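Local coordinates for protein trans-2-enoyl-CoA reductase [NADH] (Treponema denticola ATCC 35405, PDB 4GGO) that catalyses the NADH-dependent reduction of the carbon-carbon double bond of trans-2-enoyl-CoA substrates such as crotonyl-CoA, a step of fatty acid synthesis, at residues A231-G236 / K251-L256; R271-V276 / N336-D341; K163-P168 / K246-K251; E208-W213 / E257-R262. All coordinates share one frame; numbering follows the deposited sequence.

How the interactions relate
Helix 248-266 runs through three of the four contacts. Interaction 3 holds its N-terminal end against the 163-168 loop, interaction 1 lays its next turns on strand 227-233, and interaction 4 pairs its later turns with helix 208-219. Interaction 2 extends the same Rossmann-type parallel sheet from strand 270-276 to its edge strand. Interactions 1 and 2 touch directly, their centres about 10 Å apart, with A231 O 2.9 Å from S275 N. Interactions 2 and 4 meet where R337 NH1 bridges to E257 OE2, 2.8 Å away. Interaction 1 holds the substrate-binding Y234 and the NAD-binding K253; Y244, assigned as proton donor, lies beside Y234 and I249.

Interaction 1: residues A231-G236 / K251-L256; sequences AYSYIG and KAKEHL
K253 lays its aliphatic chain over S233 and the residues after it, where CD packs 3.1 Å from S233 OG and 3.3 Å from Y234 O. Its CG stands anti to the backbone N (chi1 -179°), and two bends further out, at chi3 and chi4, fold the chain so that CE passes Y234 O and reaches CG1 of I235, 4.0 Å away, the two side chains crossing at about a right angle. A long, flexible lysine suits this place: its methylenes lie along S233, Y234 O and I235, while NZ forms a salt bridge with E257 one helical turn on. One turn along from K253, L256 brings both methyls to A231, with CD2 3.8 Å from A231 CB, and its CD1 also lies 4.1 Å from S233 CB. The small A231 and S233 leave room for L256 and K253. Y234, a substrate-binding residue, has its ring edge-to-face with Y244 and its hydroxyl bonded to E344; K253 itself binds NAD. Strand and helix run nearly antiparallel, at 150° with axes 10.0 Å apart, as expected of a helix packed on a Rossmann-type sheet, with strand 270-276 next in the sheet and W210 of helix 208-219 touching A231 and L256.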
loop_
_atom_site.group_PDB
_atom_site.type_symbol
_atom_site.label_atom_id
_atom_site.label_comp_id
_atom_site.label_asym_id
_atom_site.label_seq_id
_atom_site.Cartn_x
_atom_site.Cartn_y
_atom_site.Cartn_z
ATOM N N ALA A 231 -3.329 8.524 -5.560
ATOM C CA ALA A 231 -2.364 7.480 -5.868
ATOM C C ALA A 231 -1.258 7.530 -4.821
ATOM O O ALA A 231 -0.660 8.581 -4.589
ATOM C CB ALA A 231 -1.794 7.666 -7.264
ATOM N N TYR A 232 -1.002 6.397 -4.180
ATOM C CA TYR A 232 -0.014 6.341 -3.111
ATOM C C TYR A 232 1.403 6.273 -3.663
ATOM O O TYR A 232 1.644 5.686 -4.718
ATOM C CB TYR A 232 -0.295 5.159 -2.185
ATOM C CG TYR A 232 -1.592 5.300 -1.422
ATOM C CD1 TYR A 232 -2.016 6.542 -0.966
ATOM C CD2 TYR A 232 -2.399 4.198 -1.167
ATOM C CE1 TYR A 232 -3.202 6.684 -0.269
ATOM C CE2 TYR A 232 -3.589 4.330 -0.471
ATOM C CZ TYR A 232 -3.985 5.577 -0.024
ATOM O OH TYR A 232 -5.166 5.721 0.669
ATOM N N SER A 233 2.336 6.886 -2.941
ATOM C CA SER A 233 3.725 6.938 -3.368
ATOM C C SER A 233 4.656 7.083 -2.169
ATOM O O SER A 233 4.219 7.021 -1.022
ATOM C CB SER A 233 3.938 8.096 -4.343
ATOM O OG SER A 233 5.269 8.115 -4.821
ATOM N N TYR A 234 5.942 7.279 -2.442
ATOM C CA TYR A 234 6.938 7.378 -1.383
ATOM C C TYR A 234 8.102 8.256 -1.825
ATOM O O TYR A 234 8.513 8.219 -2.983
ATOM C CB TYR A 234 7.435 5.983 -0.999
ATOM C CG TYR A 234 8.346 5.953 0.210
ATOM C CD1 TYR A 234 7.929 6.467 1.429
ATOM C CD2 TYR A 234 9.613 5.389 0.133
ATOM C CE1 TYR A 234 8.755 6.438 2.537
ATOM C CE2 TYR A 234 10.444 5.350 1.236
ATOM C CZ TYR A 234 10.010 5.873 2.435
ATOM O OH TYR A 234 10.837 5.839 3.534
ATOM N N ILE A 235 8.623 9.055 -0.901
ATOM C CA ILE A 235 9.746 9.936 -1.198
ATOM C C ILE A 235 11.005 9.452 -0.482
ATOM O O ILE A 235 12.087 9.409 -1.069
ATOM C CB ILE A 235 9.425 11.399 -0.825
ATOM C CG1 ILE A 235 8.434 11.990 -1.830
ATOM C CG2 ILE A 235 10.687 12.240 -0.790
ATOM C CD1 ILE A 235 8.045 13.421 -1.537
ATOM N N GLY A 236 10.854 9.078 0.784
ATOM C CA GLY A 236 11.941 8.474 1.533
ATOM C C GLY A 236 12.984 9.445 2.050
ATOM O O GLY A 236 12.924 10.641 1.768
ATOM N N LYS A 251 11.622 8.446 -11.392
ATOM C CA LYS A 251 11.005 8.853 -12.648
ATOM C C LYS A 251 9.536 8.446 -12.699
ATOM O O LYS A 251 8.698 9.180 -13.225
ATOM C CB LYS A 251 11.768 8.276 -13.843
ATOM C CG LYS A 251 12.767 9.245 -14.461
ATOM C CD LYS A 251 13.729 9.794 -13.419
ATOM C CE LYS A 251 14.566 10.933 -13.976
ATOM N NZ LYS A 251 15.504 11.472 -12.954
ATOM N N ALA A 252 9.231 7.279 -12.143
ATOM C CA ALA A 252 7.858 6.788 -12.098
ATOM C C ALA A 252 6.987 7.693 -11.233
ATOM O O ALA A 252 5.847 7.995 -11.588
ATOM C CB ALA A 252 7.823 5.365 -11.581
ATOM N N LYS A 253 7.534 8.124 -10.100
ATOM C CA LYS A 253 6.824 9.029 -9.202
ATOM C C LYS A 253 6.594 10.381 -9.868
ATOM O O LYS A 253 5.538 10.990 -9.702
ATOM C CB LYS A 253 7.595 9.210 -7.892
ATOM C CG LYS A 253 6.902 10.116 -6.886
ATOM C CD LYS A 253 7.607 10.098 -5.536
ATOM C CE LYS A 253 8.965 10.771 -5.603
ATOM N NZ LYS A 253 8.834 12.224 -5.905
ATOM N N GLU A 254 7.588 10.847 -10.618
ATOM C CA GLU A 254 7.463 12.092 -11.368
ATOM C C GLU A 254 6.315 12.012 -12.367
ATOM O O GLU A 254 5.581 12.980 -12.563
ATOM C CB GLU A 254 8.763 12.414 -12.104
ATOM C CG GLU A 254 9.851 13.009 -11.228
ATOM C CD GLU A 254 11.089 13.374 -12.023
ATOM O OE1 GLU A 254 11.169 12.990 -13.208
ATOM O OE2 GLU A 254 11.981 14.048 -11.464
ATOM N N HIS A 255 6.169 10.850 -12.996
ATOM C CA HIS A 255 5.081 10.624 -13.936
ATOM C C HIS A 255 3.752 10.591 -13.189
ATOM O O HIS A 255 2.737 11.080 -13.685
ATOM C CB HIS A 255 5.296 9.316 -14.701
ATOM C CG HIS A 255 4.353 9.127 -15.848
ATOM N ND1 HIS A 255 3.071 8.646 -15.688
ATOM C CD2 HIS A 255 4.506 9.357 -17.174
ATOM C CE1 HIS A 255 2.475 8.588 -16.866
ATOM N NE2 HIS A 255 3.323 9.013 -17.784
ATOM N N LEU A 256 3.771 10.011 -11.992
ATOM C CA LEU A 256 2.592 9.954 -11.134
ATOM C C LEU A 256 2.115 11.359 -10.787
ATOM O O LEU A 256 0.918 11.642 -10.807
ATOM C CB LEU A 256 2.912 9.205 -9.839
ATOM C CG LEU A 256 2.119 7.951 -9.470
ATOM C CD1 LEU A 256 2.053 7.808 -7.953
ATOM C CD2 LEU A 256 0.727 7.961 -10.078
#

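Interaction 2: residues R271-V276 / N336-D341; sequences RAFVSV and NRIRID
V274 to V276 pair in parallel with I338 and R339 through three backbone hydrogen bonds: I338 N to V274 O (3.0 Å), V276 N to I338 O (2.8 Å) and I340 N to V276 O (3.0 Å). Parallel beta bridges join S275 to I338 and V276 to R339, which puts the short strand 338-339 at the edge of the Rossmann-type sheet. Before the pairing starts, one water joins A272 O to N336 O and another V274 N to N336 O. On the face of S275 and I338, the branched isoleucine packs well on F273, its CD1 3.9 Å from F273 CB, while N336 O comes to the edge of the phenyl ring. Helix 311-323 covers this face through L318. On the other face V276 and R339 lie side by side; the valine offers an apolar side to the arginine's aliphatic part, CG2 touching R339 CD at 3.6 Å. Bends at chi2 and chi3 (both -65°) fold the arginine so that it grips D341 side-on, NE to OD1 (2.9 Å) and NH2 to OD2 (3.1 Å). D341 CG sits between its backbone N and carbonyl carbon (chi1 60°), turning the carboxylate toward V276 CG1. The first face is thus mainly apolar, S275 OG being bonded to N277, whereas on the second a two-nitrogen salt bridge, extended by D333 at R339 NH1, probably neutralises charge beside the valine and limits guanidinium rotation.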
loop_
_atom_site.group_PDB
_atom_site.type_symbol
_atom_site.label_atom_id
_atom_site.label_comp_id
_atom_site.label_asym_id
_atom_site.label_seq_id
_atom_site.Cartn_x
_atom_site.Cartn_y
_atom_site.Cartn_z
ATOM N N ARG A 271 -10.847 16.101 -7.870
ATOM C CA ARG A 271 -9.753 16.453 -6.973
ATOM C C ARG A 271 -8.743 15.311 -6.896
ATOM O O ARG A 271 -8.911 14.372 -6.120
ATOM C CB ARG A 271 -10.286 16.799 -5.580
ATOM C CG ARG A 271 -11.071 18.104 -5.529
ATOM C CD ARG A 271 -11.590 18.396 -4.129
ATOM N NE ARG A 271 -12.616 17.445 -3.713
ATOM C CZ ARG A 271 -13.239 17.481 -2.539
ATOM N NH1 ARG A 271 -12.938 18.423 -1.656
ATOM N NH2 ARG A 271 -14.161 16.574 -2.247
ATOM N N ALA A 272 -7.700 15.401 -7.716
ATOM C CA ALA A 272 -6.686 14.353 -7.797
ATOM C C ALA A 272 -5.423 14.732 -7.031
ATOM O O ALA A 272 -4.947 15.864 -7.121
ATOM C CB ALA A 272 -6.352 14.057 -9.249
ATOM N N PHE A 273 -4.883 13.778 -6.281
ATOM C CA PHE A 273 -3.669 14.009 -5.508
ATOM C C PHE A 273 -2.756 12.796 -5.537
ATOM O O PHE A 273 -3.219 11.660 -5.619
ATOM C CB PHE A 273 -4.002 14.303 -4.042
ATOM C CG PHE A 273 -4.960 15.438 -3.840
ATOM C CD1 PHE A 273 -4.501 16.740 -3.740
ATOM C CD2 PHE A 273 -6.319 15.199 -3.718
ATOM C CE1 PHE A 273 -5.381 17.787 -3.542
ATOM C CE2 PHE A 273 -7.205 16.241 -3.520
ATOM C CZ PHE A 273 -6.735 17.536 -3.431
ATOM N N VAL A 274 -1.455 13.044 -5.463
ATOM C CA VAL A 274 -0.525 11.996 -5.085
ATOM C C VAL A 274 -0.400 12.061 -3.573
ATOM O O VAL A 274 -0.144 13.126 -3.012
ATOM C CB VAL A 274 0.863 12.187 -5.720
ATOM C CG1 VAL A 274 1.866 11.223 -5.100
ATOM C CG2 VAL A 274 0.792 11.987 -7.227
ATOM N N SER A 275 -0.616 10.932 -2.908
ATOM C CA SER A 275 -0.465 10.873 -1.463
ATOM C C SER A 275 0.842 10.179 -1.115
ATOM O O SER A 275 1.013 8.988 -1.380
ATOM C CB SER A 275 -1.641 10.134 -0.822
ATOM O OG SER A 275 -1.517 10.118 0.591
ATOM N N VAL A 276 1.771 10.933 -0.538
ATOM C CA VAL A 276 3.053 10.375 -0.137
ATOM C C VAL A 276 2.930 9.788 1.262
ATOM O O VAL A 276 2.722 10.514 2.234
ATOM C CB VAL A 276 4.170 11.433 -0.158
ATOM C CG1 VAL A 276 5.529 10.764 -0.007
ATOM C CG2 VAL A 276 4.113 12.232 -1.449
ATOM N N ASN A 336 1.467 20.434 -4.260
ATOM C CA ASN A 336 0.094 19.925 -4.282
ATOM C C ASN A 336 -0.030 18.427 -4.001
ATOM O O ASN A 336 -0.963 17.775 -4.468
ATOM C CB ASN A 336 -0.604 20.281 -5.599
ATOM C CG ASN A 336 -0.713 21.778 -5.815
ATOM O OD1 ASN A 336 -1.540 22.447 -5.195
ATOM N ND2 ASN A 336 0.121 22.310 -6.701
ATOM N N ARG A 337 0.910 17.889 -3.231
ATOM C CA ARG A 337 0.864 16.490 -2.830
ATOM C C ARG A 337 0.400 16.374 -1.384
ATOM O O ARG A 337 0.788 17.178 -0.535
ATOM C CB ARG A 337 2.246 15.845 -2.969
ATOM C CG ARG A 337 2.822 15.883 -4.375
ATOM C CD ARG A 337 4.263 15.387 -4.399
ATOM N NE ARG A 337 5.121 16.168 -3.512
ATOM C CZ ARG A 337 6.435 16.301 -3.668
ATOM N NH1 ARG A 337 7.046 15.709 -4.686
ATOM N NH2 ARG A 337 7.136 17.032 -2.810
ATOM N N ILE A 338 -0.433 15.378 -1.106
ATOM C CA ILE A 338 -0.798 15.064 0.268
ATOM C C ILE A 338 0.380 14.358 0.931
ATOM O O ILE A 338 0.948 13.427 0.362
ATOM C CB ILE A 338 -2.048 14.168 0.335
ATOM C CG1 ILE A 338 -3.263 14.903 -0.236
ATOM C CG2 ILE A 338 -2.320 13.732 1.767
ATOM C CD1 ILE A 338 -4.535 14.083 -0.231
ATOM N N ARG A 339 0.752 14.810 2.126
ATOM C CA ARG A 339 1.901 14.252 2.829
ATOM C C ARG A 339 1.514 13.657 4.177
ATOM O O ARG A 339 1.208 14.387 5.118
ATOM C CB ARG A 339 2.972 15.328 3.041
ATOM C CG ARG A 339 3.433 16.021 1.770
ATOM C CD ARG A 339 4.151 15.055 0.842
ATOM N NE ARG A 339 5.402 14.567 1.415
ATOM C CZ ARG A 339 6.582 15.156 1.243
ATOM N NH1 ARG A 339 6.674 16.260 0.515
ATOM N NH2 ARG A 339 7.671 14.640 1.799
ATOM N N ILE A 340 1.529 12.332 4.274
ATOM C CA ILE A 340 1.370 11.675 5.568
ATOM C C ILE A 340 2.652 10.947 5.953
ATOM O O ILE A 340 2.664 10.113 6.859
ATOM C CB ILE A 340 0.156 10.723 5.616
ATOM C CG1 ILE A 340 0.289 9.615 4.572
ATOM C CG2 ILE A 340 -1.139 11.503 5.423
ATOM C CD1 ILE A 340 -0.830 8.593 4.632
ATOM N N ASP A 341 3.731 11.276 5.249
ATOM C CA ASP A 341 5.068 10.859 5.648
ATOM C C ASP A 341 5.705 11.991 6.447
ATOM O O ASP A 341 6.920 12.022 6.653
ATOM C CB ASP A 341 5.921 10.531 4.420
ATOM C CG ASP A 341 6.087 11.718 3.488
ATOM O OD1 ASP A 341 5.243 12.637 3.525
ATOM O OD2 ASP A 341 7.065 11.730 2.712
HETATM O O HOH W 1 -2.948 17.865 -6.793
HETATM O O HOH W 2 -0.519 15.622 -6.352
#

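Interaction 3: residues K163-P168 / K246-K251; sequences KSVLKP and KGTIGK
The start of helix 248-266, with G247 at its N-cap, docks here on the loop that follows strand 161-163, and T248 in the first turn takes part in all three hydrogen bonds between the segments. Its OG1 both gives and receives: it donates to V165 O at 2.8 Å and accepts from K167 N at 3.1 Å, the latter in an almost straight bond (176°). The donor to V165 O stands well above the carbonyl plane. Placing OG1 between the backbone N and the carbonyl carbon (chi1 57°) lets the hydroxyl face the loop while the backbone N of the same residue gives a third bond to K167 O, 3.0 Å away. A first-turn NH has no acceptor within its own helix, and here the loop supplies one. Threonine suits the site because its methyl works too, CG2 meeting V165 CG2 at 3.8 Å with the two side chains crossing at about a right angle. G247, with no side chain, lets K167 O come within 3.6 Å of its CA and P168 CA within 4.1 Å of the same atom. K167 NZ forms a salt bridge with E197 in helix 195-205, which also flanks V165 and T248. Next along, I249, whose side chain lies near Y244, the assigned proton donor, meets L166 obliquely, its CD1 3.6 Å from L166 CD2.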
loop_
_atom_site.group_PDB
_atom_site.type_symbol
_atom_site.label_atom_id
_atom_site.label_comp_id
_atom_site.label_asym_id
_atom_site.label_seq_id
_atom_site.Cartn_x
_atom_site.Cartn_y
_atom_site.Cartn_z
ATOM N N LYS A 163 8.303 -4.809 -17.416
ATOM C CA LYS A 163 8.858 -5.153 -16.112
ATOM C C LYS A 163 9.573 -3.961 -15.482
ATOM O O LYS A 163 10.425 -3.335 -16.111
ATOM C CB LYS A 163 9.815 -6.342 -16.237
ATOM C CG LYS A 163 9.117 -7.690 -16.293
ATOM C CD LYS A 163 10.074 -8.811 -16.663
ATOM C CE LYS A 163 9.948 -9.175 -18.136
ATOM N NZ LYS A 163 10.834 -10.314 -18.506
ATOM N N SER A 164 9.221 -3.651 -14.239
ATOM C CA SER A 164 9.841 -2.536 -13.530
ATOM C C SER A 164 11.126 -2.970 -12.834
ATOM O O SER A 164 11.281 -4.135 -12.466
ATOM C CB SER A 164 8.871 -1.940 -12.507
ATOM O OG SER A 164 8.582 -2.867 -11.476
ATOM N N VAL A 165 12.047 -2.027 -12.668
ATOM C CA VAL A 165 13.272 -2.272 -11.919
ATOM C C VAL A 165 13.444 -1.211 -10.834
ATOM O O VAL A 165 12.864 -0.128 -10.915
ATOM C CB VAL A 165 14.518 -2.269 -12.830
ATOM C CG1 VAL A 165 14.351 -3.269 -13.968
ATOM C CG2 VAL A 165 14.778 -0.872 -13.374
ATOM N N LEU A 166 14.236 -1.532 -9.817
ATOM C CA LEU A 166 14.515 -0.598 -8.734
ATOM C C LEU A 166 16.000 -0.268 -8.729
ATOM O O LEU A 166 16.766 -0.838 -7.953
ATOM C CB LEU A 166 14.118 -1.206 -7.390
ATOM C CG LEU A 166 12.727 -1.834 -7.296
ATOM C CD1 LEU A 166 12.486 -2.385 -5.900
ATOM C CD2 LEU A 166 11.651 -0.828 -7.672
ATOM N N LYS A 167 16.408 0.650 -9.602
ATOM C CA LYS A 167 17.827 0.917 -9.815
ATOM C C LYS A 167 18.120 2.406 -10.024
ATOM O O LYS A 167 17.240 3.163 -10.434
ATOM C CB LYS A 167 18.342 0.081 -10.998
ATOM C CG LYS A 167 18.357 -1.422 -10.721
ATOM C CD LYS A 167 19.072 -2.225 -11.794
ATOM C CE LYS A 167 18.315 -2.232 -13.102
ATOM N NZ LYS A 167 18.811 -3.331 -13.979
ATOM N N PRO A 168 19.361 2.834 -9.731
ATOM C CA PRO A 168 19.739 4.238 -9.920
ATOM C C PRO A 168 20.125 4.536 -11.365
ATOM O O PRO A 168 20.062 3.649 -12.216
ATOM C CB PRO A 168 20.970 4.375 -9.027
ATOM C CG PRO A 168 21.603 3.032 -9.097
ATOM C CD PRO A 168 20.460 2.049 -9.140
ATOM N N LYS A 246 16.076 10.239 -7.860
ATOM C CA LYS A 246 16.739 10.351 -9.154
ATOM C C LYS A 246 16.856 9.016 -9.892
ATOM O O LYS A 246 17.441 8.958 -10.970
ATOM C CB LYS A 246 18.131 10.977 -8.980
ATOM C CG LYS A 246 18.141 12.285 -8.189
ATOM C CD LYS A 246 19.528 12.929 -8.145
ATOM C CE LYS A 246 20.029 13.295 -9.535
ATOM N NZ LYS A 246 21.366 13.966 -9.520
ATOM N N GLY A 247 16.301 7.954 -9.316
ATOM C CA GLY A 247 16.374 6.634 -9.924
ATOM C C GLY A 247 15.150 6.291 -10.753
ATOM O O GLY A 247 14.328 7.160 -11.045
ATOM N N THR A 248 15.035 5.022 -11.134
ATOM C CA THR A 248 13.904 4.546 -11.925
ATOM C C THR A 248 12.587 4.746 -11.182
ATOM O O THR A 248 11.572 5.096 -11.784
ATOM C CB THR A 248 14.059 3.059 -12.291
ATOM O OG1 THR A 248 14.205 2.284 -11.095
ATOM C CG2 THR A 248 15.282 2.857 -13.168
ATOM N N ILE A 249 12.613 4.525 -9.871
ATOM C CA ILE A 249 11.453 4.780 -9.028
ATOM C C ILE A 249 11.119 6.266 -9.057
ATOM O O ILE A 249 9.952 6.653 -9.142
ATOM C CB ILE A 249 11.714 4.359 -7.569
ATOM C CG1 ILE A 249 12.000 2.859 -7.488
ATOM C CG2 ILE A 249 10.530 4.724 -6.682
ATOM C CD1 ILE A 249 12.350 2.383 -6.094
ATOM N N GLY A 250 12.161 7.091 -8.996
ATOM C CA GLY A 250 12.009 8.534 -9.005
ATOM C C GLY A 250 11.325 9.058 -10.251
ATOM O O GLY A 250 10.539 10.000 -10.185
ATOM N N LYS A 251 11.622 8.446 -11.392
ATOM C CA LYS A 251 11.005 8.853 -12.648
ATOM C C LYS A 251 9.536 8.446 -12.699
ATOM O O LYS A 251 8.698 9.180 -13.225
ATOM C CB LYS A 251 11.768 8.276 -13.843
ATOM C CG LYS A 251 12.767 9.245 -14.461
ATOM C CD LYS A 251 13.729 9.794 -13.419
ATOM C CE LYS A 251 14.566 10.933 -13.976
ATOM N NZ LYS A 251 15.504 11.472 -12.954
#

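Interaction 4: residues E208-W213 / E257-R262; sequences EDWERW and EATAHR
T259 pushes CG2 between W210 and E211, 3.9 Å from both W210 CE3 and E211 CB. With OG1 beside its backbone N (chi1 -65°), CG2 is left anti to that N and faces helix 208-219, while OG1 bonds H255 O one turn back and takes a hydrogen from a water, which also donates to E211 OE1. A beta-branched threonine thus serves twice, giving a methyl to the interface and a hydroxyl to the water that joins it to E211. A260 follows, and its CB sits 3.5 Å from W210 CH2; a residue this small lets the six-membered part of the indole come right up to the helix backbone. The two helices run nearly parallel, at 19° with axes 9.8 Å apart, and lie next to one another against the parallel sheet of this Rossmann-type fold. W210 lies between the helices and the sheet, its NE1 bonded to T229 OG1 of strand 227-233, its ring also touching L256 and L263. At R262 the contact becomes ionic. The arginine chain bends at chi3 and brings its guanidinium to E211, whose extended chain it crosses at about a right angle. NH2 donates to E211 OE1 at 2.6 Å, and NE makes a weak bond to E211 OE2 at 2.8 Å. The carboxylate and guanidinium planes are 49° apart, so the two groups meet twisted instead of flat, and E211 OE1 takes hydrogens from both the arginine and the water.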
loop_
_atom_site.group_PDB
_atom_site.type_symbol
_atom_site.label_atom_id
_atom_site.label_comp_id
_atom_site.label_asym_id
_atom_site.label_seq_id
_atom_site.Cartn_x
_atom_site.Cartn_y
_atom_site.Cartn_z
ATOM N N GLU A 208 -0.163 6.013 -15.795
ATOM C CA GLU A 208 -0.923 5.706 -17.008
ATOM C C GLU A 208 -2.236 4.980 -16.718
ATOM O O GLU A 208 -3.299 5.405 -17.172
ATOM C CB GLU A 208 -0.082 4.899 -18.001
ATOM C CG GLU A 208 0.983 5.714 -18.719
ATOM C CD GLU A 208 1.555 4.994 -19.927
ATOM O OE1 GLU A 208 1.270 3.788 -20.097
ATOM O OE2 GLU A 208 2.284 5.637 -20.712
ATOM N N ASP A 209 -2.161 3.890 -15.962
ATOM C CA ASP A 209 -3.348 3.098 -15.658
ATOM C C ASP A 209 -4.334 3.875 -14.794
ATOM O O ASP A 209 -5.548 3.751 -14.954
ATOM C CB ASP A 209 -2.969 1.794 -14.960
ATOM C CG ASP A 209 -4.169 0.908 -14.698
ATOM O OD1 ASP A 209 -4.904 0.599 -15.660
ATOM O OD2 ASP A 209 -4.384 0.528 -13.527
ATOM N N TRP A 210 -3.797 4.670 -13.874
ATOM C CA TRP A 210 -4.604 5.514 -13.003
ATOM C C TRP A 210 -5.471 6.447 -13.838
ATOM O O TRP A 210 -6.686 6.519 -13.650
ATOM C CB TRP A 210 -3.690 6.328 -12.085
ATOM C CG TRP A 210 -4.403 7.242 -11.139
ATOM C CD1 TRP A 210 -5.691 7.138 -10.701
ATOM C CD2 TRP A 210 -3.859 8.409 -10.511
ATOM N NE1 TRP A 210 -5.982 8.167 -9.839
ATOM C CE2 TRP A 210 -4.874 8.963 -9.707
ATOM C CE3 TRP A 210 -2.613 9.040 -10.554
ATOM C CZ2 TRP A 210 -4.680 10.115 -8.948
ATOM C CZ3 TRP A 210 -2.422 10.186 -9.800
ATOM C CH2 TRP A 210 -3.451 10.710 -9.009
ATOM N N GLU A 211 -4.834 7.152 -14.767
ATOM C CA GLU A 211 -5.531 8.084 -15.641
ATOM C C GLU A 211 -6.521 7.345 -16.538
ATOM O O GLU A 211 -7.591 7.862 -16.855
ATOM C CB GLU A 211 -4.526 8.869 -16.488
ATOM C CG GLU A 211 -5.126 10.048 -17.237
ATOM C CD GLU A 211 -4.076 10.883 -17.943
ATOM O OE1 GLU A 211 -3.022 10.325 -18.315
ATOM O OE2 GLU A 211 -4.300 12.099 -18.121
ATOM N N ARG A 212 -6.161 6.128 -16.933
ATOM C CA ARG A 212 -7.034 5.310 -17.765
ATOM C C ARG A 212 -8.291 4.922 -16.993
ATOM O O ARG A 212 -9.393 4.939 -17.541
ATOM C CB ARG A 212 -6.300 4.060 -18.255
ATOM C CG ARG A 212 -6.993 3.345 -19.407
ATOM C CD ARG A 212 -6.235 2.090 -19.815
ATOM N NE ARG A 212 -6.834 1.431 -20.973
ATOM C CZ ARG A 212 -6.385 1.550 -22.218
ATOM N NH1 ARG A 212 -5.323 2.302 -22.474
ATOM N NH2 ARG A 212 -6.993 0.911 -23.208
ATOM N N TRP A 213 -8.118 4.577 -15.720
ATOM C CA TRP A 213 -9.247 4.265 -14.848
ATOM C C TRP A 213 -10.190 5.457 -14.731
ATOM O O TRP A 213 -11.404 5.314 -14.864
ATOM C CB TRP A 213 -8.764 3.855 -13.455
ATOM C CG TRP A 213 -8.498 2.388 -13.300
ATOM C CD1 TRP A 213 -7.290 1.759 -13.384
ATOM C CD2 TRP A 213 -9.464 1.367 -13.027
ATOM N NE1 TRP A 213 -7.444 0.408 -13.184
ATOM C CE2 TRP A 213 -8.770 0.141 -12.961
ATOM C CE3 TRP A 213 -10.849 1.367 -12.834
ATOM C CZ2 TRP A 213 -9.414 -1.069 -12.711
ATOM C CZ3 TRP A 213 -11.485 0.165 -12.583
ATOM C CH2 TRP A 213 -10.768 -1.035 -12.524
ATOM N N GLU A 257 3.064 12.231 -10.465
ATOM C CA GLU A 257 2.753 13.598 -10.059
ATOM C C GLU A 257 2.225 14.428 -11.224
ATOM O O GLU A 257 1.280 15.202 -11.070
ATOM C CB GLU A 257 3.987 14.261 -9.438
ATOM C CG GLU A 257 4.436 13.619 -8.133
ATOM C CD GLU A 257 5.804 14.095 -7.679
ATOM O OE1 GLU A 257 6.474 14.818 -8.448
ATOM O OE2 GLU A 257 6.212 13.744 -6.552
ATOM N N ALA A 258 2.837 14.261 -12.393
ATOM C CA ALA A 258 2.391 14.957 -13.594
ATOM C C ALA A 258 1.006 14.473 -14.015
ATOM O O ALA A 258 0.227 15.221 -14.605
ATOM C CB ALA A 258 3.387 14.755 -14.718
ATOM N N THR A 259 0.709 13.215 -13.705
ATOM C CA THR A 259 -0.588 12.630 -14.028
ATOM C C THR A 259 -1.701 13.224 -13.166
ATOM O O THR A 259 -2.745 13.622 -13.684
ATOM C CB THR A 259 -0.571 11.096 -13.880
ATOM O OG1 THR A 259 0.330 10.532 -14.841
ATOM C CG2 THR A 259 -1.962 10.522 -14.102
ATOM N N ALA A 260 -1.472 13.286 -11.856
ATOM C CA ALA A 260 -2.432 13.879 -10.927
ATOM C C ALA A 260 -2.685 15.325 -11.308
ATOM O O ALA A 260 -3.771 15.864 -11.104
ATOM C CB ALA A 260 -1.908 13.800 -9.503
ATOM N N HIS A 261 -1.652 15.943 -11.865
ATOM C CA HIS A 261 -1.704 17.325 -12.294
ATOM C C HIS A 261 -2.575 17.462 -13.538
ATOM O O HIS A 261 -3.434 18.341 -13.614
ATOM C CB HIS A 261 -0.284 17.807 -12.581
ATOM C CG HIS A 261 -0.177 19.281 -12.813
ATOM N ND1 HIS A 261 0.401 19.813 -13.945
ATOM C CD2 HIS A 261 -0.560 20.331 -12.054
ATOM C CE1 HIS A 261 0.363 21.131 -13.875
ATOM N NE2 HIS A 261 -0.211 21.473 -12.737
ATOM N N ARG A 262 -2.351 16.583 -14.511
ATOM C CA ARG A 262 -3.120 16.597 -15.750
ATOM C C ARG A 262 -4.580 16.217 -15.502
ATOM O O ARG A 262 -5.486 16.742 -16.151
ATOM C CB ARG A 262 -2.484 15.662 -16.784
ATOM C CG ARG A 262 -3.215 15.612 -18.115
ATOM C CD ARG A 262 -2.349 15.021 -19.223
ATOM N NE ARG A 262 -2.111 13.589 -19.060
ATOM C CZ ARG A 262 -0.992 13.065 -18.569
ATOM N NH1 ARG A 262 0.002 13.855 -18.184
ATOM N NH2 ARG A 262 -0.865 11.749 -18.462
HETATM O O HOH W 3 -0.549 9.340 -17.366
#